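Local coordinates for protein transcriptional regulator, IclR family (Alicyclobacillus acidocaldarius subsp. acidocaldarius, PDB 5TJJ) that probably binds DNA as a transcription factor of the IclR family, through a helix-turn-helix domain joined to a GAF-like C-terminal domain, at residues 137-149 with 196-210. Sequence-based numbering, arbitrary orientation.
Sequences QQFPVYGAAFGRC and SHGELWPGISAVAVP
R148 reaches from helix 144-149 to the carboxylate of E199, and its bend at chi3 (-86°) carries the guanidinium back until the rim of one face lies over A144 O and A145 N. The end makes a two-nitrogen, end-on salt bridge: NH1 gives E199 OE1 a nearly straight bond of 2.7 Å, in the guanidinium plane and onto the syn lone pair, and NH2 reaches E199 OE2 at 3.0 Å, tilted out of both planes. NH2 also hydrogen-bonds V195 O, tying the pair to the edge strand. S196 OG accepts a weak bond from A145 N at 3.3 Å. Outward along L200, CB lies over the rim of one face of W201's indole, CG rests 3.9 Å from A144 CB, and CD1 touches both F139 CD1 (3.8 Å) and F146 CZ (4.0 Å), while CD2 is turned to G143 CA. W201 CZ2 touches F139 CE1 at 3.7 Å, ring planes 85° apart. Small residues bring the axis of helix 144-149 to 7.0 Å from that of strand 204-210: A145 CB sits on A206 and A208, C149 SG on A208 and P210 CD. This is a helix laid on the antiparallel sheet of the GAF-like IclR C-terminal domain.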
ATOM      1  N   GLN A 137       0.998 -17.570  21.636  1.00 46.08           N
ATOM      2  CA  GLN A 137       0.522 -17.448  23.002  1.00 46.70           C
ATOM      3  C   GLN A 137      -0.381 -16.230  23.149  1.00 44.22           C
ATOM      4  O   GLN A 137      -0.035 -15.134  22.696  1.00 41.11           O
ATOM      5  CB  GLN A 137       1.671 -17.351  23.998  1.00 48.09           C
ATOM      6  CG  GLN A 137       1.270 -17.792  25.408  1.00 50.73           C
ATOM      7  CD  GLN A 137       2.386 -17.637  26.440  1.00 53.35           C
ATOM      8  OE1 GLN A 137       3.505 -17.198  26.128  1.00 56.18           O
ATOM      9  NE2 GLN A 137       2.083 -17.990  27.684  1.00 55.74           N
ATOM     10  N   GLN A 138      -1.526 -16.448  23.785  1.00 45.28           N
ATOM     11  CA  GLN A 138      -2.502 -15.424  24.045  1.00 45.91           C
ATOM     12  C   GLN A 138      -2.488 -15.047  25.509  1.00 45.99           C
ATOM     13  O   GLN A 138      -2.202 -15.878  26.366  1.00 46.82           O
ATOM     14  CB  GLN A 138      -3.899 -15.895  23.683  1.00 48.68           C
ATOM     15  CG  GLN A 138      -4.035 -16.495  22.293  1.00 51.40           C
ATOM     16  CD  GLN A 138      -5.487 -16.712  21.902  1.00 53.50           C
ATOM     17  OE1 GLN A 138      -6.376 -15.949  22.290  1.00 55.30           O
ATOM     18  NE2 GLN A 138      -5.733 -17.751  21.137  1.00 55.23           N
ATOM     19  N   PHE A 139      -2.816 -13.788  25.778  1.00 45.92           N
ATOM     20  CA  PHE A 139      -2.834 -13.231  27.123  1.00 46.97           C
ATOM     21  C   PHE A 139      -4.041 -12.315  27.291  1.00 47.03           C
ATOM     22  O   PHE A 139      -4.617 -11.856  26.301  1.00 44.06           O
ATOM     23  CB  PHE A 139      -1.615 -12.350  27.345  1.00 47.27           C
ATOM     24  CG  PHE A 139      -0.323 -13.014  27.039  1.00 48.77           C
ATOM     25  CD1 PHE A 139       0.336 -13.739  28.004  1.00 50.75           C
ATOM     26  CD2 PHE A 139       0.250 -12.886  25.782  1.00 49.29           C
ATOM     27  CE1 PHE A 139       1.551 -14.344  27.732  1.00 52.32           C
ATOM     28  CE2 PHE A 139       1.466 -13.475  25.500  1.00 50.13           C
ATOM     29  CZ  PHE A 139       2.119 -14.210  26.476  1.00 52.15           C
ATOM     30  N   PRO A 140      -4.401 -12.016  28.546  1.00 47.87           N
ATOM     31  CA  PRO A 140      -5.407 -10.990  28.745  1.00 47.06           C
ATOM     32  C   PRO A 140      -4.854  -9.619  28.372  1.00 44.62           C
ATOM     33  O   PRO A 140      -3.652  -9.353  28.560  1.00 43.94           O
ATOM     34  CB  PRO A 140      -5.688 -11.061  30.242  1.00 48.88           C
ATOM     35  CG  PRO A 140      -4.395 -11.523  30.811  1.00 50.20           C
ATOM     36  CD  PRO A 140      -3.908 -12.550  29.830  1.00 49.09           C
ATOM     37  N   VAL A 141      -5.743  -8.784  27.836  1.00 42.55           N
ATOM     38  CA  VAL A 141      -5.433  -7.429  27.413  1.00 41.46           C
ATOM     39  C   VAL A 141      -4.878  -6.520  28.518  1.00 42.57           C
ATOM     40  O   VAL A 141      -4.196  -5.555  28.196  1.00 43.73           O
ATOM     41  CB  VAL A 141      -6.659  -6.735  26.744  1.00 40.57           C
ATOM     42  CG1 VAL A 141      -7.790  -6.468  27.758  1.00 40.73           C
ATOM     43  CG2 VAL A 141      -6.241  -5.452  26.002  1.00 38.24           C
ATOM     44  N   TYR A 142      -5.154  -6.812  29.790  1.00 43.30           N
ATOM     45  CA  TYR A 142      -4.563  -6.058  30.915  1.00 45.37           C
ATOM     46  C   TYR A 142      -3.156  -6.478  31.384  1.00 45.15           C
ATOM     47  O   TYR A 142      -2.546  -5.791  32.232  1.00 46.18           O
ATOM     48  CB  TYR A 142      -5.506  -6.056  32.136  1.00 48.21           C
ATOM     49  CG  TYR A 142      -5.990  -7.411  32.631  1.00 49.62           C
ATOM     50  CD1 TYR A 142      -5.176  -8.209  33.425  1.00 51.09           C
ATOM     51  CD2 TYR A 142      -7.284  -7.870  32.330  1.00 50.22           C
ATOM     52  CE1 TYR A 142      -5.616  -9.450  33.888  1.00 53.88           C
ATOM     53  CE2 TYR A 142      -7.733  -9.108  32.788  1.00 52.75           C
ATOM     54  CZ  TYR A 142      -6.896  -9.893  33.572  1.00 54.03           C
ATOM     55  OH  TYR A 142      -7.308 -11.121  34.045  1.00 56.35           O
ATOM     56  N   GLY A 143      -2.646  -7.595  30.864  1.00 44.04           N
ATOM     57  CA  GLY A 143      -1.439  -8.210  31.411  1.00 43.19           C
ATOM     58  C   GLY A 143      -0.168  -7.458  31.055  1.00 42.02           C
ATOM     59  O   GLY A 143       0.172  -7.305  29.875  1.00 41.21           O
ATOM     60  N   ALA A 144       0.515  -6.950  32.075  1.00 42.48           N
ATOM     61  CA  ALA A 144       1.908  -6.481  31.954  1.00 43.26           C
ATOM     62  C   ALA A 144       2.044  -5.230  31.044  1.00 42.39           C
ATOM     63  O   ALA A 144       1.033  -4.599  30.712  1.00 43.77           O
ATOM     64  CB  ALA A 144       2.814  -7.639  31.491  1.00 43.34           C
ATOM     65  N   ALA A 145       3.271  -4.872  30.657  1.00 40.80           N
ATOM     66  CA  ALA A 145       3.530  -3.647  29.895  1.00 39.52           C
ATOM     67  C   ALA A 145       2.731  -3.539  28.598  1.00 39.45           C
ATOM     68  O   ALA A 145       2.151  -2.471  28.293  1.00 37.82           O
ATOM     69  CB  ALA A 145       5.018  -3.498  29.605  1.00 38.97           C
ATOM     70  N   PHE A 146       2.694  -4.636  27.849  1.00 39.94           N
ATOM     71  CA  PHE A 146       2.008  -4.628  26.563  1.00 42.25           C
ATOM     72  C   PHE A 146       0.485  -4.523  26.674  1.00 42.76           C
ATOM     73  O   PHE A 146      -0.140  -3.921  25.791  1.00 43.54           O
ATOM     74  CB  PHE A 146       2.430  -5.786  25.642  1.00 44.18           C
ATOM     75  CG  PHE A 146       2.224  -7.138  26.211  1.00 46.34           C
ATOM     76  CD1 PHE A 146       0.966  -7.717  26.227  1.00 49.23           C
ATOM     77  CD2 PHE A 146       3.304  -7.861  26.713  1.00 49.86           C
ATOM     78  CE1 PHE A 146       0.779  -8.988  26.755  1.00 50.19           C
ATOM     79  CE2 PHE A 146       3.120  -9.131  27.233  1.00 51.46           C
ATOM     80  CZ  PHE A 146       1.858  -9.699  27.242  1.00 50.28           C
ATOM     81  N   GLY A 147      -0.095  -5.109  27.726  1.00 41.80           N
ATOM     82  CA  GLY A 147      -1.502  -4.952  28.025  1.00 42.23           C
ATOM     83  C   GLY A 147      -1.879  -3.484  28.230  1.00 43.03           C
ATOM     84  O   GLY A 147      -2.759  -2.944  27.555  1.00 42.83           O
ATOM     85  N   ARG A 148      -1.169  -2.832  29.141  1.00 43.30           N
ATOM     86  CA  ARG A 148      -1.353  -1.410  29.393  1.00 43.61           C
ATOM     87  C   ARG A 148      -1.208  -0.499  28.157  1.00 43.03           C
ATOM     88  O   ARG A 148      -1.816   0.581  28.115  1.00 44.11           O
ATOM     89  CB  ARG A 148      -0.343  -0.946  30.440  1.00 44.67           C
ATOM     90  CG  ARG A 148      -0.598  -1.491  31.825  1.00 44.56           C
ATOM     91  CD  ARG A 148       0.068  -0.627  32.882  1.00 46.14           C
ATOM     92  NE  ARG A 148       1.453  -1.010  33.090  1.00 46.45           N
ATOM     93  CZ  ARG A 148       1.851  -2.097  33.734  1.00 46.59           C
ATOM     94  NH1 ARG A 148       0.971  -2.942  34.276  1.00 47.37           N
ATOM     95  NH2 ARG A 148       3.145  -2.327  33.848  1.00 48.04           N
ATOM     96  N   CYS A 149      -0.382  -0.893  27.186  1.00 40.66           N
ATOM     97  CA  CYS A 149      -0.285  -0.106  25.968  1.00 41.40           C
ATOM     98  C   CYS A 149      -1.520  -0.178  25.100  1.00 41.71           C
ATOM     99  O   CYS A 149      -1.790   0.781  24.409  1.00 44.19           O
ATOM    100  CB  CYS A 149       0.918  -0.475  25.122  1.00 41.93           C
ATOM    101  SG  CYS A 149       2.465   0.089  25.814  1.00 41.35           S
ATOM    102  N   SER A 196       7.002  -3.132  32.939  1.00 38.33           N
ATOM    103  CA  SER A 196       6.528  -4.047  33.951  1.00 40.44           C
ATOM    104  C   SER A 196       7.700  -4.883  34.407  1.00 41.85           C
ATOM    105  O   SER A 196       8.569  -5.216  33.595  1.00 40.84           O
ATOM    106  CB  SER A 196       5.408  -4.932  33.400  1.00 41.01           C
ATOM    107  OG  SER A 196       5.848  -5.832  32.403  1.00 42.37           O
ATOM    108  N   HIS A 197       7.726  -5.203  35.703  1.00 44.56           N
ATOM    109  CA  HIS A 197       8.794  -6.006  36.324  1.00 44.72           C
ATOM    110  C   HIS A 197       8.178  -7.211  37.022  1.00 45.01           C
ATOM    111  O   HIS A 197       7.693  -7.136  38.146  1.00 45.45           O
ATOM    112  CB  HIS A 197       9.598  -5.183  37.345  1.00 47.13           C
ATOM    113  CG  HIS A 197      10.328  -4.014  36.751  1.00 47.15           C
ATOM    114  ND1 HIS A 197      11.304  -4.153  35.786  1.00 44.86           N
ATOM    115  CD2 HIS A 197      10.233  -2.685  37.006  1.00 47.32           C
ATOM    116  CE1 HIS A 197      11.768  -2.961  35.462  1.00 45.38           C
ATOM    117  NE2 HIS A 197      11.141  -2.054  36.193  1.00 46.76           N
ATOM    118  N   GLY A 198       8.200  -8.332  36.335  1.00 44.80           N
ATOM    119  CA  GLY A 198       7.717  -9.566  36.894  1.00 46.48           C
ATOM    120  C   GLY A 198       6.227  -9.618  37.108  1.00 47.26           C
ATOM    121  O   GLY A 198       5.785 -10.266  38.039  1.00 50.34           O
ATOM    122  N   GLU A 199       5.452  -8.987  36.231  1.00 47.19           N
ATOM    123  CA  GLU A 199       3.993  -8.956  36.377  1.00 49.01           C
ATOM    124  C   GLU A 199       3.328 -10.198  35.806  1.00 49.61           C
ATOM    125  O   GLU A 199       2.344 -10.654  36.367  1.00 52.58           O
ATOM    126  CB  GLU A 199       3.400  -7.676  35.801  1.00 49.42           C
ATOM    127  CG  GLU A 199       3.692  -6.462  36.683  1.00 51.20           C
ATOM    128  CD  GLU A 199       3.214  -5.137  36.088  1.00 52.64           C
ATOM    129  OE1 GLU A 199       2.067  -5.067  35.565  1.00 55.59           O
ATOM    130  OE2 GLU A 199       3.981  -4.144  36.147  1.00 52.21           O
ATOM    131  N   LEU A 200       3.864 -10.768  34.732  1.00 49.13           N
ATOM    132  CA  LEU A 200       3.429 -12.110  34.290  1.00 51.45           C
ATOM    133  C   LEU A 200       4.388 -13.241  34.638  1.00 51.39           C
ATOM    134  O   LEU A 200       3.944 -14.325  34.970  1.00 54.42           O
ATOM    135  CB  LEU A 200       3.199 -12.160  32.784  1.00 52.02           C
ATOM    136  CG  LEU A 200       1.996 -11.402  32.257  1.00 53.62           C
ATOM    137  CD1 LEU A 200       1.933 -11.645  30.758  1.00 54.23           C
ATOM    138  CD2 LEU A 200       0.689 -11.784  32.936  1.00 55.78           C
ATOM    139  N   TRP A 201       5.692 -13.011  34.513  1.00 49.61           N
ATOM    140  CA  TRP A 201       6.685 -14.066  34.728  1.00 49.17           C
ATOM    141  C   TRP A 201       7.690 -13.615  35.763  1.00 46.06           C
ATOM    142  O   TRP A 201       8.312 -12.581  35.590  1.00 42.69           O
ATOM    143  CB  TRP A 201       7.421 -14.344  33.431  1.00 49.89           C
ATOM    144  CG  TRP A 201       6.567 -14.878  32.357  1.00 50.34           C
ATOM    145  CD1 TRP A 201       5.957 -16.079  32.343  1.00 52.96           C
ATOM    146  CD2 TRP A 201       6.249 -14.243  31.125  1.00 49.01           C
ATOM    147  NE1 TRP A 201       5.254 -16.232  31.186  1.00 52.88           N
ATOM    148  CE2 TRP A 201       5.424 -15.122  30.411  1.00 50.69           C
ATOM    149  CE3 TRP A 201       6.572 -13.009  30.554  1.00 48.51           C
ATOM    150  CZ2 TRP A 201       4.930 -14.829  29.141  1.00 51.01           C
ATOM    151  CZ3 TRP A 201       6.068 -12.702  29.280  1.00 48.35           C
ATOM    152  CH2 TRP A 201       5.264 -13.619  28.590  1.00 49.51           C
ATOM    153  N   PRO A 202       7.873 -14.390  36.838  1.00 46.71           N
ATOM    154  CA  PRO A 202       8.924 -13.985  37.774  1.00 46.39           C
ATOM    155  C   PRO A 202      10.264 -13.877  37.042  1.00 45.04           C
ATOM    156  O   PRO A 202      10.547 -14.708  36.186  1.00 44.71           O
ATOM    157  CB  PRO A 202       8.952 -15.104  38.799  1.00 48.62           C
ATOM    158  CG  PRO A 202       7.714 -15.880  38.588  1.00 50.05           C
ATOM    159  CD  PRO A 202       7.330 -15.710  37.158  1.00 48.73           C
ATOM    160  N   GLY A 203      11.011 -12.808  37.321  1.00 44.45           N
ATOM    161  CA  GLY A 203      12.331 -12.570  36.714  1.00 44.42           C
ATOM    162  C   GLY A 203      12.383 -11.844  35.386  1.00 42.56           C
ATOM    163  O   GLY A 203      13.465 -11.465  34.951  1.00 41.41           O
ATOM    164  N   ILE A 204      11.228 -11.615  34.755  1.00 42.05           N
ATOM    165  CA  ILE A 204      11.168 -11.067  33.407  1.00 41.26           C
ATOM    166  C   ILE A 204      10.596  -9.646  33.404  1.00 40.71           C
ATOM    167  O   ILE A 204       9.527  -9.397  33.946  1.00 38.83           O
ATOM    168  CB  ILE A 204      10.309 -11.953  32.504  1.00 41.35           C
ATOM    169  CG1 ILE A 204      10.863 -13.369  32.473  1.00 42.82           C
ATOM    170  CG2 ILE A 204      10.180 -11.362  31.087  1.00 40.31           C
ATOM    171  CD1 ILE A 204      12.198 -13.494  31.800  1.00 44.13           C
ATOM    172  N   SER A 205      11.326  -8.724  32.785  1.00 41.21           N
ATOM    173  CA  SER A 205      10.825  -7.370  32.602  1.00 42.61           C
ATOM    174  C   SER A 205      10.416  -7.108  31.152  1.00 41.40           C
ATOM    175  O   SER A 205      10.823  -7.803  30.229  1.00 41.61           O
ATOM    176  CB  SER A 205      11.848  -6.348  33.069  1.00 44.17           C
ATOM    177  OG  SER A 205      12.229  -6.615  34.420  1.00 46.54           O
ATOM    178  N   ALA A 206       9.547  -6.119  30.993  1.00 41.23           N
ATOM    179  CA  ALA A 206       8.971  -5.745  29.692  1.00 37.82           C
ATOM    180  C   ALA A 206       8.901  -4.229  29.555  1.00 35.30           C
ATOM    181  O   ALA A 206       8.577  -3.530  30.489  1.00 36.01           O
ATOM    182  CB  ALA A 206       7.600  -6.369  29.509  1.00 36.27           C
ATOM    183  N   VAL A 207       9.246  -3.757  28.374  1.00 35.05           N
ATOM    184  CA  VAL A 207       9.110  -2.382  27.941  1.00 34.42           C
ATOM    185  C   VAL A 207       8.308  -2.456  26.647  1.00 34.00           C
ATOM    186  O   VAL A 207       8.649  -3.248  25.750  1.00 32.67           O
ATOM    187  CB  VAL A 207      10.483  -1.801  27.623  1.00 36.02           C
ATOM    188  CG1 VAL A 207      10.363  -0.346  27.214  1.00 37.74           C
ATOM    189  CG2 VAL A 207      11.416  -1.988  28.812  1.00 37.39           C
ATOM    190  N   ALA A 208       7.273  -1.617  26.544  1.00 33.92           N
ATOM    191  CA  ALA A 208       6.325  -1.692  25.469  1.00 32.82           C
ATOM    192  C   ALA A 208       5.900  -0.324  24.976  1.00 33.77           C
ATOM    193  O   ALA A 208       5.832   0.634  25.718  1.00 34.43           O
ATOM    194  CB  ALA A 208       5.118  -2.453  25.938  1.00 33.24           C
ATOM    195  N   VAL A 209       5.563  -0.260  23.707  1.00 34.76           N
ATOM    196  CA  VAL A 209       5.162   0.970  23.075  1.00 35.53           C
ATOM    197  C   VAL A 209       4.050   0.643  22.106  1.00 33.48           C
ATOM    198  O   VAL A 209       4.118  -0.380  21.429  1.00 33.18           O
ATOM    199  CB  VAL A 209       6.353   1.599  22.326  1.00 37.28           C
ATOM    200  CG1 VAL A 209       5.925   2.829  21.509  1.00 38.95           C
ATOM    201  CG2 VAL A 209       7.387   2.011  23.331  1.00 37.70           C
ATOM    202  N   PRO A 210       3.032   1.502  22.036  1.00 32.63           N
ATOM    203  CA  PRO A 210       1.900   1.265  21.141  1.00 33.17           C
ATOM    204  C   PRO A 210       2.202   1.602  19.681  1.00 34.88           C
ATOM    205  O   PRO A 210       3.031   2.479  19.425  1.00 34.87           O
ATOM    206  CB  PRO A 210       0.835   2.209  21.679  1.00 34.00           C
ATOM    207  CG  PRO A 210       1.598   3.323  22.305  1.00 33.83           C
ATOM    208  CD  PRO A 210       2.803   2.665  22.911  1.00 33.14           C
TER